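PDB 4GVO: Lmo2349 protein, which probably serves as the extracellular solute-binding protein of an L-cystine ABC transporter, capturing the amino acid for delivery to the membrane permease. Local coordinates for residues N96-L101 / I169-A174; K86-D91 / D205-S210. All coordinates share one frame; numbering follows the deposited sequence.

Contact 1: residues N96-L101 / I169-A174; sequences NFPLQL and ISTPFA. With HIS (histidine), chain E.
The ring of Phe97 lies between Thr171 and the bound histidine. CG2 of Thr171 sits over one face, 3.6 Å from the ring centroid, a CH-pi contact nearly above the ring and displaced toward CE1 and CZ. Over the opposite face stands the amino nitrogen of the histidine, while the imidazole ND1 approaches CZ of Phe97 at 3.6 Å. Phe173 adds an offset edge-to-face pair with the planes at 87°. Its CE2 comes in obliquely beside CE2 and CD2 of Phe97, 3.7 Å from that CE2. Arg83, Glu78 and Asn128 hydrogen-bond the same histidine, and S-oxy cysteine also touches Phe97, so this ring is a wall of the amino-acid pocket. Such a pocket lies in the cleft between the two lobes of a family 3 solute-binding protein, a periplasmic-binding-protein fold. Thr171 is steered by its other branch: OG1, anti to the backbone N (chi1 -164°), donates to O of Pro98 at 2.7 Å from a direction tilted 32° out of the carbonyl plane. That bond leaves CG2 facing the ring. Thr171 holds the N-cap position of helix 172-180, yet its hydroxyl is spent on the neighbouring segment and makes no capping bond. Behind it, Gln100 and Ser170 form an antiparallel hydrogen-bonded pair; N of Gln100 reaches O of Ser170 at 2.9 Å and N of Ser170 returns to O of Gln100 at 3.0 Å. Leu101 and Ile169 follow as the non-hydrogen-bonded pair. On their face of the sheet, Ile169 crosses Leu99 at about a right angle, with CG1 of Ile169 3.9 Å from CB of Leu99, and Val132 and Leu133 of helix 128-139 pack against Ile169.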
ATOM      1  N   ASN A  96       7.544  -2.635   5.095  1.00 10.50           N
ATOM      2  CA  ASN A  96       6.689  -3.624   5.763  1.00 11.50           C
ATOM      3  C   ASN A  96       5.256  -3.049   5.807  1.00 10.34           C
ATOM      4  O   ASN A  96       5.097  -1.869   6.037  1.00 13.55           O
ATOM      5  CB  ASN A  96       7.066  -3.756   7.266  1.00 16.51           C
ATOM      6  CG  ASN A  96       8.430  -4.273   7.485  1.00 21.14           C
ATOM      7  OD1 ASN A  96       9.243  -3.618   8.134  1.00 29.89           O
ATOM      8  ND2 ASN A  96       8.719  -5.403   6.914  1.00 29.62           N
ATOM      9  N   PHE A  97       4.225  -3.879   5.662  1.00  9.21           N
ATOM     10  CA  PHE A  97       2.858  -3.389   5.660  1.00  8.95           C
ATOM     11  C   PHE A  97       2.003  -4.328   6.556  1.00  9.13           C
ATOM     12  O   PHE A  97       1.040  -4.948   6.095  1.00  9.48           O
ATOM     13  CB  PHE A  97       2.340  -3.301   4.227  1.00 10.75           C
ATOM     14  CG  PHE A  97       1.317  -2.237   3.981  1.00 10.30           C
ATOM     15  CD1 PHE A  97      -0.013  -2.382   4.369  1.00  9.97           C
ATOM     16  CD2 PHE A  97       1.684  -1.057   3.335  1.00 10.19           C
ATOM     17  CE1 PHE A  97      -0.946  -1.378   4.106  1.00 11.10           C
ATOM     18  CE2 PHE A  97       0.774  -0.058   3.118  1.00  9.41           C
ATOM     19  CZ  PHE A  97      -0.550  -0.228   3.486  1.00 10.32           C
ATOM     20  N   PRO A  98       2.315  -4.368   7.872  1.00  8.38           N
ATOM     21  CA  PRO A  98       1.556  -5.261   8.761  1.00  9.01           C
ATOM     22  C   PRO A  98       0.142  -4.717   8.938  1.00  7.26           C
ATOM     23  O   PRO A  98      -0.053  -3.523   9.237  1.00  9.99           O
ATOM     24  CB  PRO A  98       2.339  -5.222  10.074  1.00 10.58           C
ATOM     25  CG  PRO A  98       3.071  -3.938  10.025  1.00 11.01           C
ATOM     26  CD  PRO A  98       3.428  -3.739   8.580  1.00  9.69           C
ATOM     27  N   LEU A  99      -0.866  -5.556   8.762  1.00  7.44           N
ATOM     28  CA  LEU A  99      -2.272  -5.136   8.797  1.00  7.44           C
ATOM     29  C   LEU A  99      -2.954  -5.493  10.119  1.00  7.38           C
ATOM     30  O   LEU A  99      -2.795  -6.586  10.630  1.00  8.50           O
ATOM     31  CB  LEU A  99      -3.049  -5.821   7.672  1.00  7.71           C
ATOM     32  CG  LEU A  99      -2.666  -5.381   6.240  1.00  8.95           C
ATOM     33  CD1 LEU A  99      -3.460  -6.214   5.206  1.00 11.30           C
ATOM     34  CD2 LEU A  99      -2.861  -3.878   6.057  1.00 10.62           C
ATOM     35  N   GLN A 100      -3.731  -4.560  10.625  1.00  8.00           N
ATOM     36  CA  GLN A 100      -4.572  -4.741  11.785  1.00  7.80           C
ATOM     37  C   GLN A 100      -5.936  -4.130  11.535  1.00  6.91           C
ATOM     38  O   GLN A 100      -6.041  -3.128  10.804  1.00  7.96           O
ATOM     39  CB  GLN A 100      -3.982  -4.064  13.039  1.00  7.64           C
ATOM     40  CG  GLN A 100      -2.795  -4.818  13.628  1.00  8.90           C
ATOM     41  CD  GLN A 100      -2.068  -4.007  14.658  1.00 10.29           C
ATOM     42  OE1 GLN A 100      -1.260  -3.187  14.322  1.00 10.70           O
ATOM     43  NE2 GLN A 100      -2.421  -4.207  15.943  1.00 11.71           N
ATOM     44  N   LEU A 101      -6.965  -4.665  12.175  1.00  7.25           N
ATOM     45  CA  LEU A 101      -8.225  -3.946  12.267  1.00  8.16           C
ATOM     46  C   LEU A 101      -7.969  -2.555  12.799  1.00  7.72           C
ATOM     47  O   LEU A 101      -7.127  -2.339  13.663  1.00  8.98           O
ATOM     48  CB  LEU A 101      -9.223  -4.641  13.147  1.00  8.55           C
ATOM     49  CG  LEU A 101      -9.670  -6.043  12.744  1.00  9.04           C
ATOM     50  CD1 LEU A 101     -10.649  -6.608  13.769  1.00 10.73           C
ATOM     51  CD2 LEU A 101     -10.266  -6.059  11.326  1.00 11.53           C
ATOM     52  N   ILE A 169      -9.285  -1.961   7.786  1.00  7.50           N
ATOM     53  CA  ILE A 169      -8.020  -2.672   7.945  1.00  8.50           C
ATOM     54  C   ILE A 169      -6.925  -1.768   7.409  1.00  9.38           C
ATOM     55  O   ILE A 169      -7.076  -1.166   6.345  1.00 10.55           O
ATOM     56  CB  ILE A 169      -8.061  -4.062   7.300  1.00  8.29           C
ATOM     57  CG1 ILE A 169      -6.828  -4.891   7.708  1.00  9.34           C
ATOM     58  CG2 ILE A 169      -8.310  -4.049   5.780  1.00 10.00           C
ATOM     59  CD1 ILE A 169      -6.947  -6.339   7.303  1.00 10.67           C
ATOM     60  N   SER A 170      -5.876  -1.573   8.204  1.00  8.94           N
ATOM     61  CA  SER A 170      -4.825  -0.632   7.843  1.00  8.43           C
ATOM     62  C   SER A 170      -3.505  -0.973   8.507  1.00  8.59           C
ATOM     63  O   SER A 170      -3.394  -2.042   9.129  1.00  8.40           O
ATOM     64  CB  SER A 170      -5.212   0.846   8.126  1.00 11.34           C
ATOM     65  OG  SER A 170      -4.357   1.730   7.335  1.00 12.83           O
ATOM     66  N   THR A 171      -2.487  -0.124   8.324  1.00  8.87           N
ATOM     67  CA  THR A 171      -1.158  -0.372   8.869  1.00  8.33           C
ATOM     68  C   THR A 171      -0.770   0.837   9.719  1.00  8.54           C
ATOM     69  O   THR A 171      -1.119   1.962   9.360  1.00  9.38           O
ATOM     70  CB  THR A 171      -0.148  -0.695   7.758  1.00  9.23           C
ATOM     71  OG1 THR A 171       1.021  -1.276   8.321  1.00  9.50           O
ATOM     72  CG2 THR A 171       0.190   0.496   6.887  1.00  9.00           C
ATOM     73  N   PRO A 172      -0.025   0.623  10.808  1.00  9.64           N
ATOM     74  CA  PRO A 172       0.334   1.735  11.680  1.00 10.19           C
ATOM     75  C   PRO A 172       0.937   2.970  11.011  1.00  8.87           C
ATOM     76  O   PRO A 172       0.548   4.094  11.380  1.00  9.91           O
ATOM     77  CB  PRO A 172       1.251   1.116  12.673  1.00 10.06           C
ATOM     78  CG  PRO A 172       0.656  -0.238  12.853  1.00 11.49           C
ATOM     79  CD  PRO A 172       0.271  -0.664  11.459  1.00  9.32           C
ATOM     80  N   PHE A 173       1.872   2.850  10.044  1.00  9.22           N
ATOM     81  CA  PHE A 173       2.479   4.071   9.510  1.00  9.37           C
ATOM     82  C   PHE A 173       1.429   4.952   8.872  1.00  8.58           C
ATOM     83  O   PHE A 173       1.524   6.173   8.909  1.00 10.01           O
ATOM     84  CB  PHE A 173       3.676   3.808   8.550  1.00  9.27           C
ATOM     85  CG  PHE A 173       3.319   3.563   7.114  1.00  9.35           C
ATOM     86  CD1 PHE A 173       3.020   4.614   6.260  1.00 10.46           C
ATOM     87  CD2 PHE A 173       3.365   2.277   6.566  1.00 10.32           C
ATOM     88  CE1 PHE A 173       2.755   4.387   4.914  1.00 10.61           C
ATOM     89  CE2 PHE A 173       3.050   2.038   5.233  1.00 10.48           C
ATOM     90  CZ  PHE A 173       2.743   3.082   4.401  1.00 11.08           C
ATOM     91  N   ALA A 174       0.459   4.329   8.221  1.00  8.60           N
ATOM     92  CA  ALA A 174      -0.557   5.053   7.504  1.00  8.12           C
ATOM     93  C   ALA A 174      -1.562   5.698   8.463  1.00  8.24           C
ATOM     94  O   ALA A 174      -1.965   6.854   8.277  1.00  9.51           O
ATOM     95  CB  ALA A 174      -1.246   4.183   6.440  1.00 11.10           C
TER
HETATM   96  N   HIS E 703      -0.682  -2.349   0.481  0.60 10.19           N
HETATM   97  CA  HIS E 703      -1.885  -2.436  -0.402  0.60 10.85           C
HETATM   98  C   HIS E 703      -1.932  -3.694  -1.202  0.60 10.65           C
HETATM   99  O   HIS E 703      -0.920  -4.410  -1.245  0.60 11.19           O
HETATM  100  CB  HIS E 703      -1.937  -1.239  -1.335  0.60 11.26           C
HETATM  101  CG  HIS E 703      -2.614  -0.056  -0.713  0.60 15.00           C
HETATM  102  ND1 HIS E 703      -2.111   0.545   0.375  0.60 17.47           N
HETATM  103  CD2 HIS E 703      -3.834   0.600  -1.005  0.60 15.57           C
HETATM  104  CE1 HIS E 703      -2.954   1.540   0.752  0.60 16.70           C
HETATM  105  NE2 HIS E 703      -3.979   1.575  -0.113  0.60 17.54           N
HETATM  106  OXT HIS E 703      -2.990  -4.009  -1.796  0.60 10.92           O

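Contact 2: residues K86-D91 / D205-S210; sequences KFLFND and DETKLS
Leu88 overlaps the first turn of helix 207-222 with a single methyl, CD2. This branch lies 3.6 Å from CB of Ser210 and 3.7 Å from O of Glu206, with CG2 of Thr207 farther off at 4.1 Å. The CG of Leu88 is anti to the backbone N (chi1 179°), which carries the branched end out over the helix start. Glu206 holds the N-cap position, and its carbonyl oxygen accepts the helical bond from N of Ser210, so the methyl rests against a backbone group already engaged in the turn. The hydroxyl of Ser210 reaches past Leu88 to Asn90, one residue beyond the strand: OG is 3.3 Å from CA of Asn90 and 3.5 Å from CB of Asn90, a van der Waals approach. The amide of Asn90 leads away from the segment 205-210. Its ND2 donates to OD1 of Asp214, one turn further along the same helix, and its OD1 accepts from N of Phe200; Asp214 also takes the backbone N of Asp91 through OD2. The helix is thus tied to the loop after strand 88-89 by polar bonds beyond the methyl contact of Leu88. Strand 88-89 pairs antiparallel with strand 191-202, and the N-terminal turn of helix 207-222 packs on it and on the residue after it, within one lobe of the periplasmic-binding-protein fold, away from direct contact with the ligand.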
ATOM      1  N   LYS A  86       0.103 -14.527 -10.697  1.00 15.67           N
ATOM      2  CA  LYS A  86      -0.104 -13.732 -11.903  0.70 13.47           C
ATOM      3  C   LYS A  86       1.078 -12.861 -12.307  1.00 12.91           C
ATOM      4  O   LYS A  86       1.300 -12.621 -13.505  1.00 14.38           O
ATOM      5  CB  LYS A  86      -1.315 -12.819 -11.774  0.70 18.17           C
ATOM      6  CG  LYS A  86      -2.632 -13.497 -11.568  0.70 20.11           C
ATOM      7  CD  LYS A  86      -3.712 -12.451 -11.311  0.70 21.16           C
ATOM      8  CE  LYS A  86      -4.030 -11.645 -12.578  0.70 24.36           C
ATOM      9  NZ  LYS A  86      -5.138 -10.660 -12.440  0.70 36.28           N
ATOM     10  N   PHE A  87       1.826 -12.373 -11.310  1.00 10.27           N
ATOM     11  CA  PHE A  87       2.829 -11.312 -11.514  1.00  9.96           C
ATOM     12  C   PHE A  87       4.188 -11.679 -10.894  1.00 10.47           C
ATOM     13  O   PHE A  87       4.279 -12.541  -9.997  1.00 11.62           O
ATOM     14  CB  PHE A  87       2.313 -10.008 -10.931  1.00 10.83           C
ATOM     15  CG  PHE A  87       1.066  -9.535 -11.554  1.00 11.53           C
ATOM     16  CD1 PHE A  87       1.067  -9.122 -12.873  1.00 13.71           C
ATOM     17  CD2 PHE A  87      -0.136  -9.532 -10.861  1.00 13.24           C
ATOM     18  CE1 PHE A  87      -0.106  -8.676 -13.511  1.00 15.66           C
ATOM     19  CE2 PHE A  87      -1.290  -9.095 -11.481  1.00 13.61           C
ATOM     20  CZ  PHE A  87      -1.280  -8.662 -12.788  1.00 14.96           C
ATOM     21  N   LEU A  88       5.219 -10.986 -11.367  1.00 10.73           N
ATOM     22  CA  LEU A  88       6.556 -11.039 -10.818  1.00 10.41           C
ATOM     23  C   LEU A  88       6.737  -9.987  -9.741  1.00  9.77           C
ATOM     24  O   LEU A  88       6.404  -8.831  -9.938  1.00 11.53           O
ATOM     25  CB  LEU A  88       7.556 -10.834 -11.949  1.00 10.73           C
ATOM     26  CG  LEU A  88       9.034 -10.822 -11.590  1.00 11.57           C
ATOM     27  CD1 LEU A  88       9.429 -12.165 -10.964  1.00 13.93           C
ATOM     28  CD2 LEU A  88       9.825 -10.544 -12.855  1.00 12.74           C
ATOM     29  N   PHE A  89       7.265 -10.402  -8.601  1.00 10.50           N
ATOM     30  CA  PHE A  89       7.738  -9.477  -7.567  1.00  9.87           C
ATOM     31  C   PHE A  89       9.258  -9.412  -7.618  1.00 10.34           C
ATOM     32  O   PHE A  89       9.910 -10.445  -7.777  1.00 11.46           O
ATOM     33  CB  PHE A  89       7.334  -9.926  -6.179  1.00 12.15           C
ATOM     34  CG  PHE A  89       5.854  -9.771  -5.914  1.00 10.03           C
ATOM     35  CD1 PHE A  89       4.936 -10.628  -6.465  1.00 12.97           C
ATOM     36  CD2 PHE A  89       5.379  -8.735  -5.166  1.00 12.51           C
ATOM     37  CE1 PHE A  89       3.561 -10.455  -6.187  1.00 13.06           C
ATOM     38  CE2 PHE A  89       4.024  -8.546  -4.919  1.00 10.93           C
ATOM     39  CZ  PHE A  89       3.128  -9.421  -5.401  1.00 10.58           C
ATOM     40  N   ASN A  90       9.842  -8.220  -7.473  1.00  9.60           N
ATOM     41  CA  ASN A  90      11.285  -8.158  -7.330  1.00  9.99           C
ATOM     42  C   ASN A  90      11.674  -8.794  -5.979  1.00 10.30           C
ATOM     43  O   ASN A  90      10.800  -9.055  -5.139  1.00 11.23           O
ATOM     44  CB  ASN A  90      11.810  -6.746  -7.515  1.00 12.12           C
ATOM     45  CG  ASN A  90      11.436  -5.840  -6.376  1.00 10.56           C
ATOM     46  OD1 ASN A  90      10.254  -5.646  -6.119  1.00 13.52           O
ATOM     47  ND2 ASN A  90      12.432  -5.292  -5.685  1.00 10.97           N
ATOM     48  N   ASP A  91      12.973  -9.059  -5.776  1.00 11.91           N
ATOM     49  CA  ASP A  91      13.461  -9.757  -4.566  0.60 12.37           C
ATOM     50  C   ASP A  91      13.656  -8.876  -3.360  1.00 13.30           C
ATOM     51  O   ASP A  91      13.647  -9.379  -2.219  1.00 17.96           O
ATOM     52  CB  ASP A  91      14.808 -10.470  -4.820  0.60 14.46           C
ATOM     53  CG  ASP A  91      14.666 -11.781  -5.603  0.60 17.42           C
ATOM     54  OD1 ASP A  91      13.554 -12.200  -5.966  0.60 18.63           O
ATOM     55  OD2 ASP A  91      15.711 -12.416  -5.857  0.60 27.07           O
ATOM     56  N   ASP A 205       7.310 -11.917 -17.585  1.00 12.37           N
ATOM     57  CA  ASP A 205       8.363 -11.899 -18.598  0.70 13.89           C
ATOM     58  C   ASP A 205       9.508 -10.944 -18.310  1.00 12.97           C
ATOM     59  O   ASP A 205      10.551 -11.016 -18.962  1.00 18.11           O
ATOM     60  CB  ASP A 205       7.725 -11.479 -19.949  0.70 17.95           C
ATOM     61  CG  ASP A 205       6.934 -10.133 -19.831  0.70 19.97           C
ATOM     62  OD1 ASP A 205       5.913  -9.998 -19.009  0.70 22.45           O
ATOM     63  OD2 ASP A 205       7.337  -9.206 -20.567  0.70 31.71           O
ATOM     64  N   GLU A 206       9.300 -10.025 -17.350  1.00 11.04           N
ATOM     65  CA  GLU A 206      10.205  -8.874 -17.131  1.00 11.52           C
ATOM     66  C   GLU A 206      11.321  -9.151 -16.129  1.00 12.01           C
ATOM     67  O   GLU A 206      11.615  -8.371 -15.233  1.00 10.95           O
ATOM     68  CB  GLU A 206       9.420  -7.597 -16.759  1.00 12.14           C
ATOM     69  CG  GLU A 206       8.454  -7.127 -17.803  1.00 12.54           C
ATOM     70  CD  GLU A 206       7.811  -5.815 -17.441  1.00 15.47           C
ATOM     71  OE1 GLU A 206       7.011  -5.817 -16.488  1.00 15.89           O
ATOM     72  OE2 GLU A 206       8.144  -4.785 -18.051  1.00 19.60           O
ATOM     73  N   THR A 207      11.928 -10.317 -16.275  1.00 11.94           N
ATOM     74  CA  THR A 207      12.974 -10.746 -15.366  1.00 11.39           C
ATOM     75  C   THR A 207      14.241  -9.906 -15.394  1.00 11.87           C
ATOM     76  O   THR A 207      14.817  -9.637 -14.360  1.00 11.99           O
ATOM     77  CB  THR A 207      13.273 -12.221 -15.550  1.00 12.41           C
ATOM     78  OG1 THR A 207      13.639 -12.465 -16.911  1.00 14.74           O
ATOM     79  CG2 THR A 207      12.053 -13.085 -15.158  1.00 14.35           C
ATOM     80  N   LYS A 208      14.597  -9.380 -16.548  1.00 11.41           N
ATOM     81  CA  LYS A 208      15.779  -8.551 -16.644  1.00 11.52           C
ATOM     82  C   LYS A 208      15.553  -7.256 -15.914  1.00 12.01           C
ATOM     83  O   LYS A 208      16.386  -6.831 -15.107  1.00 11.96           O
ATOM     84  CB  LYS A 208      16.177  -8.304 -18.138  1.00 13.68           C
ATOM     85  CG  LYS A 208      17.353  -7.366 -18.306  1.00 18.58           C
ATOM     86  CD  LYS A 208      17.827  -7.276 -19.741  1.00 25.81           C
ATOM     87  CE  LYS A 208      18.940  -6.245 -19.858  1.00 37.73           C
ATOM     88  NZ  LYS A 208      19.354  -6.050 -21.273  1.00 54.06           N
ATOM     89  N   LEU A 209      14.434  -6.622 -16.196  1.00 11.71           N
ATOM     90  CA  LEU A 209      14.088  -5.369 -15.492  1.00 12.50           C
ATOM     91  C   LEU A 209      14.010  -5.573 -13.980  1.00 11.24           C
ATOM     92  O   LEU A 209      14.517  -4.766 -13.197  1.00 11.56           O
ATOM     93  CB  LEU A 209      12.790  -4.801 -16.026  1.00 11.23           C
ATOM     94  CG  LEU A 209      12.216  -3.550 -15.375  1.00 12.14           C
ATOM     95  CD1 LEU A 209      13.228  -2.413 -15.497  1.00 14.62           C
ATOM     96  CD2 LEU A 209      10.888  -3.197 -16.049  1.00 14.65           C
ATOM     97  N   SER A 210      13.385  -6.664 -13.548  1.00 11.28           N
ATOM     98  CA  SER A 210      13.274  -6.947 -12.110  1.00  9.97           C
ATOM     99  C   SER A 210      14.649  -7.051 -11.448  1.00 10.40           C
ATOM    100  O   SER A 210      14.873  -6.501 -10.342  1.00 10.82           O
ATOM    101  CB  SER A 210      12.458  -8.225 -11.905  1.00 12.63           C
ATOM    102  OG  SER A 210      12.120  -8.358 -10.557  1.00 14.31           O
TER

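In the fold
Contacts 1 and 2 have centres 25 Å apart, on opposite sides of the chain's centre, and their nearest atoms are about 11 Å from one another. Strands 88-89 and 95-104 follow one another in the chain and both pair antiparallel with strand 191-202, so one sheet connects the two sites. Along the chain, contact 1 is nested inside the loop closed by contact 2. Contact 1 touches the bound ligand directly through Phe97. Contact 2 does not touch the ligand; Phe89, on the same strand but turned away from 205-210, comes about 7 Å from the histidine with its side chain and packs on Arg83, which hydrogen-bonds that ligand.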